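Aspartate carbamoyltransferase (Leishmania major, PDB 7K46) probably catalyses the transfer of the carbamoyl group of carbamoyl phosphate to L-aspartate, an early step of de novo pyrimidine biosynthesis. Local coordinates at residues D160-A165 with F187-V192. Sequence-based numbering, arbitrary orientation.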
loop_
_atom_site.group_PDB
_atom_site.type_symbol
_atom_site.label_atom_id
_atom_site.label_comp_id
_atom_site.label_asym_id
_atom_site.label_seq_id
_atom_site.Cartn_x
_atom_site.Cartn_y
_atom_site.Cartn_z
ATOM N N ASP A 160 23.994 29.290 -10.479
ATOM C CA ASP A 160 24.987 30.096 -11.173
ATOM C C ASP A 160 26.047 30.577 -10.193
ATOM O O ASP A 160 25.728 31.044 -9.096
ATOM C CB ASP A 160 24.319 31.303 -11.837
ATOM C CG ASP A 160 23.445 30.921 -13.014
ATOM O OD1 ASP A 160 23.721 29.889 -13.673
ATOM O OD2 ASP A 160 22.492 31.679 -13.294
ATOM N N GLY A 161 27.311 30.435 -10.587
ATOM C CA GLY A 161 28.422 30.980 -9.840
ATOM C C GLY A 161 29.092 30.045 -8.849
ATOM O O GLY A 161 30.125 30.422 -8.282
ATOM N N ILE A 162 28.569 28.832 -8.630
ATOM C CA ILE A 162 29.061 28.010 -7.526
ATOM C C ILE A 162 30.319 27.252 -7.929
ATOM O O ILE A 162 30.561 26.950 -9.104
ATOM C CB ILE A 162 27.991 27.020 -7.017
ATOM C CG1 ILE A 162 27.666 25.963 -8.079
ATOM C CG2 ILE A 162 26.749 27.748 -6.506
ATOM C CD1 ILE A 162 26.772 24.821 -7.549
ATOM N N ALA A 163 31.108 26.915 -6.915
ATOM C CA ALA A 163 32.092 25.845 -6.985
ATOM C C ALA A 163 31.536 24.639 -6.240
ATOM O O ALA A 163 31.118 24.760 -5.083
ATOM C CB ALA A 163 33.429 26.268 -6.372
ATOM N N ILE A 164 31.545 23.484 -6.891
ATOM C CA ILE A 164 30.953 22.269 -6.340
ATOM C C ILE A 164 31.957 21.137 -6.473
ATOM O O ILE A 164 32.632 21.017 -7.500
ATOM C CB ILE A 164 29.621 21.916 -7.040
ATOM C CG1 ILE A 164 29.060 20.582 -6.522
ATOM C CG2 ILE A 164 29.790 21.881 -8.556
ATOM C CD1 ILE A 164 27.632 20.305 -6.982
ATOM N N ALA A 165 32.070 20.318 -5.429
ATOM C CA ALA A 165 32.886 19.112 -5.469
ATOM C C ALA A 165 31.967 17.907 -5.578
ATOM O O ALA A 165 31.028 17.769 -4.788
ATOM C CB ALA A 165 33.770 18.989 -4.225
ATOM N N PHE A 187 23.966 25.972 -16.253
ATOM C CA PHE A 187 24.307 26.941 -15.227
ATOM C C PHE A 187 25.726 27.460 -15.410
ATOM O O PHE A 187 26.629 26.737 -15.845
ATOM C CB PHE A 187 24.145 26.340 -13.831
ATOM C CG PHE A 187 22.727 25.966 -13.505
ATOM C CD1 PHE A 187 21.870 26.888 -12.924
ATOM C CD2 PHE A 187 22.247 24.697 -13.790
ATOM C CE1 PHE A 187 20.552 26.551 -12.628
ATOM C CE2 PHE A 187 20.935 24.351 -13.490
ATOM C CZ PHE A 187 20.088 25.285 -12.915
ATOM N N ALA A 188 25.907 28.730 -15.051
ATOM C CA ALA A 188 27.205 29.400 -15.146
ATOM C C ALA A 188 28.052 29.060 -13.917
ATOM O O ALA A 188 28.346 29.900 -13.061
ATOM C CB ALA A 188 27.009 30.902 -15.291
ATOM N N LEU A 189 28.444 27.788 -13.837
ATOM C CA LEU A 189 29.278 27.333 -12.736
ATOM C C LEU A 189 30.620 28.052 -12.749
ATOM O O LEU A 189 31.143 28.407 -13.803
ATOM C CB LEU A 189 29.519 25.830 -12.835
ATOM C CG LEU A 189 28.277 24.945 -12.975
ATOM C CD1 LEU A 189 28.741 23.500 -13.078
ATOM C CD2 LEU A 189 27.355 25.146 -11.793
ATOM N N ARG A 190 31.181 28.258 -11.558
ATOM C CA ARG A 190 32.563 28.718 -11.489
ATOM C C ARG A 190 33.532 27.550 -11.627
ATOM O O ARG A 190 34.479 27.608 -12.419
ATOM C CB ARG A 190 32.815 29.473 -10.181
ATOM C CG ARG A 190 34.284 29.863 -9.979
ATOM C CD ARG A 190 34.463 30.918 -8.895
ATOM N NE ARG A 190 34.045 30.442 -7.579
ATOM C CZ ARG A 190 34.791 29.685 -6.784
ATOM N NH1 ARG A 190 35.978 29.250 -7.165
ATOM N NH2 ARG A 190 34.328 29.350 -5.581
ATOM N N LYS A 191 33.302 26.465 -10.889
ATOM C CA LYS A 191 34.306 25.414 -10.839
ATOM C C LYS A 191 33.667 24.116 -10.381
ATOM O O LYS A 191 32.789 24.127 -9.516
ATOM C CB LYS A 191 35.446 25.811 -9.893
ATOM C CG LYS A 191 36.635 24.862 -9.882
ATOM C CD LYS A 191 37.817 25.551 -9.209
ATOM C CE LYS A 191 39.115 24.802 -9.442
ATOM N NZ LYS A 191 40.249 25.438 -8.690
ATOM N N VAL A 192 34.118 23.002 -10.961
ATOM C CA VAL A 192 33.735 21.663 -10.509
ATOM C C VAL A 192 35.003 20.932 -10.091
ATOM O O VAL A 192 35.919 20.744 -10.906
ATOM C CB VAL A 192 32.994 20.858 -11.593
ATOM C CG1 VAL A 192 32.703 19.433 -11.090
ATOM C CG2 VAL A 192 31.700 21.554 -12.032
#
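Gly161 N donates to Ala188 O (2.7 Å), while Ala188 itself centres an inverse gamma turn. Ile162 O accepts twice: Arg190 N binds it at 2.8 Å, and Lys191 N adds a weak bond. Ile164 N then meets Lys191 O at 3.0 Å, and the same carbonyl takes a CA-H...O contact from Ala163 CA. Gly161, at phi 94°, adopts a backbone shape suited to glycine.

One side chain joins this ladder. Asp160 OD1 accepts Ala188 N over 2.8 Å in a nearly straight bond (164°), met on its anti side but well out of the carboxylate plane; the same oxygen lies at the edge of the Phe187 ring, near its plane. Its partner OD2 forms a salt bridge with Arg23 of helix 23-41, so the carboxylate is gripped at both oxygens.

Arg190 reaches over Gly161 and Ala163 with CG trans to its own N (chi1 174°), then bends at chi3, which lays one guanidinium face over the methyl of Ala163, Arg190 NH2 standing 3.3 Å from Ala163 CB. A salt bridge from NH1 to Asp234 anchors the group.

On the other side of the sheet, Ile164 CG2 and Val192 CG2 lie side by side at 4.0 Å beneath helix 174-186. Just before the strands, Leu189 CD2 rests against Ile162 CG1. Together the segments lead into and begin two neighbouring parallel strands, 163-167 and 191-195, linked through helix 174-186: a beta-alpha-beta crossover of the Rossmann-like aspartate-binding domain of carbamoyltransferases.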